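Local coordinates for pseudoaglycone deacetylase Dbv21 (Actinoplanes teichomyceticus, PDB 3DFI), which probably removes an acetyl group from the pseudoaglycone intermediate of the lipoglycopeptide antibiotic A40926, as a zinc-dependent hydrolase of the PIG-L family, at residues Arg9-Ser14 / Glu138-Glu143; Val24-Ala29 / Thr217-Ala222. All blocks are in the same frame, centred on the assembly; numbering follows the deposited sequence.

Contact 1: residues Arg9-Ser14 / Glu138-Glu143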
loop_
_atom_site.group_PDB
_atom_site.type_symbol
_atom_site.label_atom_id
_atom_site.label_comp_id
_atom_site.label_asym_id
_atom_site.label_seq_id
_atom_site.Cartn_x
_atom_site.Cartn_y
_atom_site.Cartn_z
ATOM N N ARG A 9 1.661 17.530 1.669
ATOM C CA ARG A 9 2.094 16.510 2.629
ATOM C C ARG A 9 1.191 15.291 2.504
ATOM O O ARG A 9 0.050 15.316 2.948
ATOM C CB ARG A 9 2.083 17.083 4.058
ATOM C CG ARG A 9 3.045 18.271 4.263
ATOM C CD ARG A 9 3.019 18.850 5.686
ATOM N NE ARG A 9 1.704 19.368 6.072
ATOM C CZ ARG A 9 1.254 20.599 5.816
ATOM N NH1 ARG A 9 2.008 21.476 5.158
ATOM N NH2 ARG A 9 0.040 20.961 6.222
ATOM N N ILE A 10 1.702 14.238 1.857
ATOM C CA ILE A 10 0.960 12.994 1.673
ATOM C C ILE A 10 1.326 11.934 2.726
ATOM O O ILE A 10 2.506 11.631 2.939
ATOM C CB ILE A 10 1.174 12.388 0.252
ATOM C CG1 ILE A 10 0.698 13.371 -0.840
ATOM C CG2 ILE A 10 0.421 11.054 0.115
ATOM C CD1 ILE A 10 1.172 12.993 -2.244
ATOM N N LEU A 11 0.300 11.376 3.372
ATOM C CA LEU A 11 0.476 10.203 4.214
ATOM C C LEU A 11 -0.203 9.006 3.557
ATOM O O LEU A 11 -1.425 8.962 3.452
ATOM C CB LEU A 11 -0.098 10.436 5.601
ATOM C CG LEU A 11 0.023 9.303 6.630
ATOM C CD1 LEU A 11 1.500 8.872 6.931
ATOM C CD2 LEU A 11 -0.726 9.722 7.911
ATOM N N ALA A 12 0.597 8.054 3.085
ATOM C CA ALA A 12 0.040 6.824 2.529
ATOM C C ALA A 12 0.069 5.735 3.599
ATOM O O ALA A 12 1.086 5.565 4.284
ATOM C CB ALA A 12 0.817 6.397 1.290
ATOM N N ILE A 13 -1.056 5.046 3.772
ATOM C CA ILE A 13 -1.165 3.954 4.751
ATOM C C ILE A 13 -1.150 2.621 4.007
ATOM O O ILE A 13 -2.153 2.239 3.380
ATOM C CB ILE A 13 -2.460 4.063 5.643
ATOM C CG1 ILE A 13 -2.712 5.496 6.161
ATOM C CG2 ILE A 13 -2.418 3.051 6.817
ATOM C CD1 ILE A 13 -1.691 5.977 7.213
ATOM N N SER A 14 -0.011 1.926 4.062
ATOM C CA SER A 14 0.157 0.648 3.341
ATOM C C SER A 14 -0.169 -0.502 4.308
ATOM O O SER A 14 0.314 -0.488 5.448
ATOM C CB SER A 14 1.589 0.507 2.824
ATOM O OG SER A 14 1.741 -0.676 2.070
ATOM N N GLU A 138 -4.542 7.582 13.691
ATOM C CA GLU A 138 -4.787 8.915 14.229
ATOM C C GLU A 138 -3.495 9.523 14.788
ATOM O O GLU A 138 -3.194 10.684 14.523
ATOM C CB GLU A 138 -5.932 8.926 15.267
ATOM C CG GLU A 138 -7.289 8.576 14.592
ATOM C CD GLU A 138 -8.519 8.761 15.452
ATOM O OE1 GLU A 138 -8.388 9.209 16.604
ATOM O OE2 GLU A 138 -9.638 8.471 14.956
ATOM N N SER A 139 -2.736 8.745 15.553
ATOM C CA SER A 139 -1.463 9.219 16.116
ATOM C C SER A 139 -0.504 9.618 14.987
ATOM O O SER A 139 0.149 10.655 15.068
ATOM C CB SER A 139 -0.818 8.137 16.989
ATOM O OG SER A 139 -1.635 7.845 18.097
ATOM N N MET A 140 -0.450 8.811 13.929
ATOM C CA MET A 140 0.372 9.131 12.760
ATOM C C MET A 140 -0.065 10.424 12.018
ATOM O O MET A 140 0.779 11.242 11.631
ATOM C CB MET A 140 0.475 7.923 11.812
ATOM C CG MET A 140 1.665 7.966 10.852
ATOM S SD MET A 140 3.283 7.685 11.674
ATOM C CE MET A 140 3.836 9.287 12.148
ATOM N N ILE A 141 -1.374 10.624 11.858
ATOM C CA ILE A 141 -1.909 11.865 11.267
ATOM C C ILE A 141 -1.547 13.114 12.082
ATOM O O ILE A 141 -1.089 14.110 11.528
ATOM C CB ILE A 141 -3.435 11.778 11.069
ATOM C CG1 ILE A 141 -3.761 10.697 10.021
ATOM C CG2 ILE A 141 -4.035 13.177 10.728
ATOM C CD1 ILE A 141 -5.233 10.387 9.874
ATOM N N ALA A 142 -1.748 13.053 13.395
ATOM C CA ALA A 142 -1.392 14.155 14.266
ATOM C C ALA A 142 0.089 14.495 14.088
ATOM O O ALA A 142 0.470 15.656 13.977
ATOM C CB ALA A 142 -1.694 13.791 15.713
ATOM N N GLU A 143 0.919 13.461 14.023
ATOM C CA GLU A 143 2.356 13.637 13.925
ATOM C C GLU A 143 2.822 14.177 12.558
ATOM O O GLU A 143 3.696 15.044 12.506
ATOM C CB GLU A 143 3.051 12.310 14.227
ATOM C CG GLU A 143 4.501 12.473 14.590
ATOM C CD GLU A 143 5.122 11.166 15.026
ATOM O OE1 GLU A 143 5.856 10.569 14.204
ATOM O OE2 GLU A 143 4.859 10.746 16.185
#
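CD1 and CD2 of Leu11 lean mainly on Met140 and Ile141 respectively, and Leu11 carries the contact: no other residue of strand 9-14 comes within 4.5 Å of helix segment 138-143. CD1 of Leu11 lies 4.0 Å from CG of Met140, whereas CD2 of Leu11 approaches CG1 of Ile141 to 3.8 Å and the backbone N of Ile141 to 4.1 Å. The methyls thus straddle two consecutive helix residues; the closest CA-CA approach, Leu11 CA to Ile141 CA, is 7.6 Å. With chi1 at -179°, CG of Leu11 stands opposite the backbone N and carries both methyls out towards the helix. It crosses Ile141 at roughly a right angle and Met140 more obliquely. Met140 touches with its CG, and bends at chi2 (72°) and chi3 (-90°) carry its sulfur away from Leu11.

The buried area is small, 119 Å² in all, and no polar pair links the segments. The polar bonds of the strand run to its neighbours: Arg9 and Leu11 pair by backbone with Leu148, and Ile10 with Lys37 and Thr39, while Arg9 NE reaches Asp145 O. Ile13 also points to this face and packs against Thr164 and Thr168, so helices 126-144 and 159-174 share one face of the mixed sheet, and Ile10, turned to the other side, meets Ala31 of helix 19-33.

Contact 2: residues Val24-Ala29 / Thr217-Ala222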
loop_
_atom_site.group_PDB
_atom_site.type_symbol
_atom_site.label_atom_id
_atom_site.label_comp_id
_atom_site.label_asym_id
_atom_site.label_seq_id
_atom_site.Cartn_x
_atom_site.Cartn_y
_atom_site.Cartn_z
ATOM N N VAL A 24 0.775 2.829 -5.713
ATOM C CA VAL A 24 0.848 4.297 -5.907
ATOM C C VAL A 24 2.289 4.869 -6.031
ATOM O O VAL A 24 2.497 6.084 -6.009
ATOM C CB VAL A 24 -0.053 5.060 -4.846
ATOM C CG1 VAL A 24 0.305 4.680 -3.447
ATOM C CG2 VAL A 24 0.016 6.551 -5.031
ATOM N N GLY A 25 3.266 3.977 -6.209
ATOM C CA GLY A 25 4.669 4.361 -6.212
ATOM C C GLY A 25 5.026 5.473 -7.187
ATOM O O GLY A 25 5.768 6.385 -6.828
ATOM N N ALA A 26 4.517 5.401 -8.417
ATOM C CA ALA A 26 4.771 6.469 -9.399
ATOM C C ALA A 26 4.124 7.835 -9.028
ATOM O O ALA A 26 4.729 8.884 -9.210
ATOM C CB ALA A 26 4.356 6.019 -10.808
ATOM N N SER A 27 2.908 7.815 -8.504
ATOM C CA SER A 27 2.240 9.053 -8.048
ATOM C C SER A 27 2.980 9.635 -6.838
ATOM O O SER A 27 3.094 10.850 -6.692
ATOM C CB SER A 27 0.792 8.789 -7.655
ATOM O OG SER A 27 0.018 8.378 -8.767
ATOM N N LEU A 28 3.513 8.761 -5.992
ATOM C CA LEU A 28 4.298 9.218 -4.849
ATOM C C LEU A 28 5.596 9.863 -5.311
ATOM O O LEU A 28 5.940 10.960 -4.844
ATOM C CB LEU A 28 4.575 8.077 -3.862
ATOM C CG LEU A 28 3.356 7.468 -3.149
ATOM C CD1 LEU A 28 3.801 6.348 -2.179
ATOM C CD2 LEU A 28 2.553 8.498 -2.421
ATOM N N ALA A 29 6.301 9.178 -6.219
ATOM C CA ALA A 29 7.510 9.701 -6.861
ATOM C C ALA A 29 7.234 11.039 -7.535
ATOM O O ALA A 29 8.036 11.977 -7.423
ATOM C CB ALA A 29 8.025 8.717 -7.875
ATOM N N THR A 217 9.822 5.172 -14.052
ATOM C CA THR A 217 11.152 4.567 -13.905
ATOM C C THR A 217 11.509 4.423 -12.418
ATOM O O THR A 217 11.957 3.352 -11.973
ATOM C CB THR A 217 12.215 5.352 -14.734
ATOM O OG1 THR A 217 11.947 5.161 -16.126
ATOM C CG2 THR A 217 13.635 4.874 -14.464
ATOM N N ARG A 218 11.272 5.475 -11.640
ATOM C CA ARG A 218 11.533 5.403 -10.202
ATOM C C ARG A 218 10.649 4.382 -9.477
ATOM O O ARG A 218 11.126 3.685 -8.577
ATOM C CB ARG A 218 11.424 6.771 -9.548
ATOM C CG ARG A 218 12.540 7.723 -9.977
ATOM C CD ARG A 218 12.255 9.106 -9.423
ATOM N NE ARG A 218 12.645 9.180 -8.021
ATOM C CZ ARG A 218 12.229 10.090 -7.160
ATOM N NH1 ARG A 218 12.677 10.051 -5.920
ATOM N NH2 ARG A 218 11.364 11.025 -7.526
ATOM N N LYS A 219 9.375 4.284 -9.870
ATOM C CA LYS A 219 8.485 3.252 -9.302
ATOM C C LYS A 219 9.058 1.828 -9.527
ATOM O O LYS A 219 9.142 1.038 -8.589
ATOM C CB LYS A 219 7.094 3.340 -9.923
ATOM C CG LYS A 219 6.128 2.285 -9.397
ATOM C CD LYS A 219 4.804 2.226 -10.179
ATOM C CE LYS A 219 3.870 1.219 -9.518
ATOM N NZ LYS A 219 2.424 1.357 -9.897
ATOM N N PHE A 220 9.400 1.506 -10.775
ATOM C CA PHE A 220 9.796 0.150 -11.145
ATOM C C PHE A 220 11.121 -0.219 -10.449
ATOM O O PHE A 220 11.296 -1.339 -9.960
ATOM C CB PHE A 220 9.884 0.000 -12.676
ATOM C CG PHE A 220 8.531 -0.123 -13.388
ATOM C CD1 PHE A 220 8.477 -0.529 -14.728
ATOM C CD2 PHE A 220 7.339 0.155 -12.747
ATOM C CE1 PHE A 220 7.253 -0.643 -15.398
ATOM C CE2 PHE A 220 6.097 0.058 -13.415
ATOM C CZ PHE A 220 6.053 -0.338 -14.723
ATOM N N GLN A 221 12.024 0.750 -10.352
ATOM C CA GLN A 221 13.289 0.552 -9.647
ATOM C C GLN A 221 13.078 0.307 -8.155
ATOM O O GLN A 221 13.673 -0.596 -7.579
ATOM C CB GLN A 221 14.246 1.729 -9.911
ATOM C CG GLN A 221 15.671 1.508 -9.408
ATOM C CD GLN A 221 16.439 0.431 -10.178
ATOM O OE1 GLN A 221 16.308 0.293 -11.401
ATOM N NE2 GLN A 221 17.270 -0.324 -9.457
ATOM N N ALA A 222 12.208 1.100 -7.541
ATOM C CA ALA A 222 11.815 0.902 -6.157
ATOM C C ALA A 222 11.211 -0.489 -5.901
ATOM O O ALA A 222 11.535 -1.117 -4.886
ATOM C CB ALA A 222 10.843 2.016 -5.709
#
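The helix that follows the first strand of this Rossmann-like fold, 19-33, packs through Gly25, Ala26 and Ala29 against Lys219 and Arg218 of helix 213-223. The short axes approach to 8.1 Å at 126° between their directions, and CA of Ala26 comes within 4.9 Å of CA of Lys219, a closeness that small residues permit. The aliphatic chain of Lys219, extended beyond CG, runs alongside the backbone: its CB, CG and CD each lie 3.6 Å from Ala26 N. CB and CD of Lys219 also touch CB of Ala26 at 3.9 Å, and Lys219 CG is 4.0 Å from C of Gly25. About a turn beyond Ala26, Ala29 meets Arg218, whose chain, bent at chi3 (80°), brings NH2 to 4.1 Å from CB of Ala29; its 3.5 Å approach to Ala29 O is too poorly angled for a hydrogen bond.

Both cationic ends find their polar partners outside the two segments. Arg218 salt-bridges Glu32 and bonds Gln85 O, while Lys219 NZ forms a salt bridge with Glu259 OE2 and bonds Leu22 O and Tyr257 OH. The same Glu259 OE2 accepts Ala26 N, one of two amides lacking a bond to the preceding turn. Lysine and glutamate thus take up the carbonyl of Leu22 and the amide of Ala26 where the helix is kinked, and the buried lysine charge is probably neutralised by that carboxylate.

How the contacts relate
Both contacts are largely buried, though contact 2 reaches toward the surface at Arg218, and they lie on opposite faces of the central sheet, with centres about 19 Å apart. Contact 1 joins strand 9-14 to a helix on one face; contact 2 joins two helices in the layers stacked on the other. Helix 19-33 is the next element after strand 9-14, and Ile10 CG2 meets Leu28 CD2 at 4.2 Å, which connects the two sites. Their chemistry differs accordingly. Next to the sheet, the contact is made by apolar side chains alone and buries about half the area of contact 2. Between the helices, lysine and arginine chains lie along small residues, with their charges matched by glutamates beyond the segments.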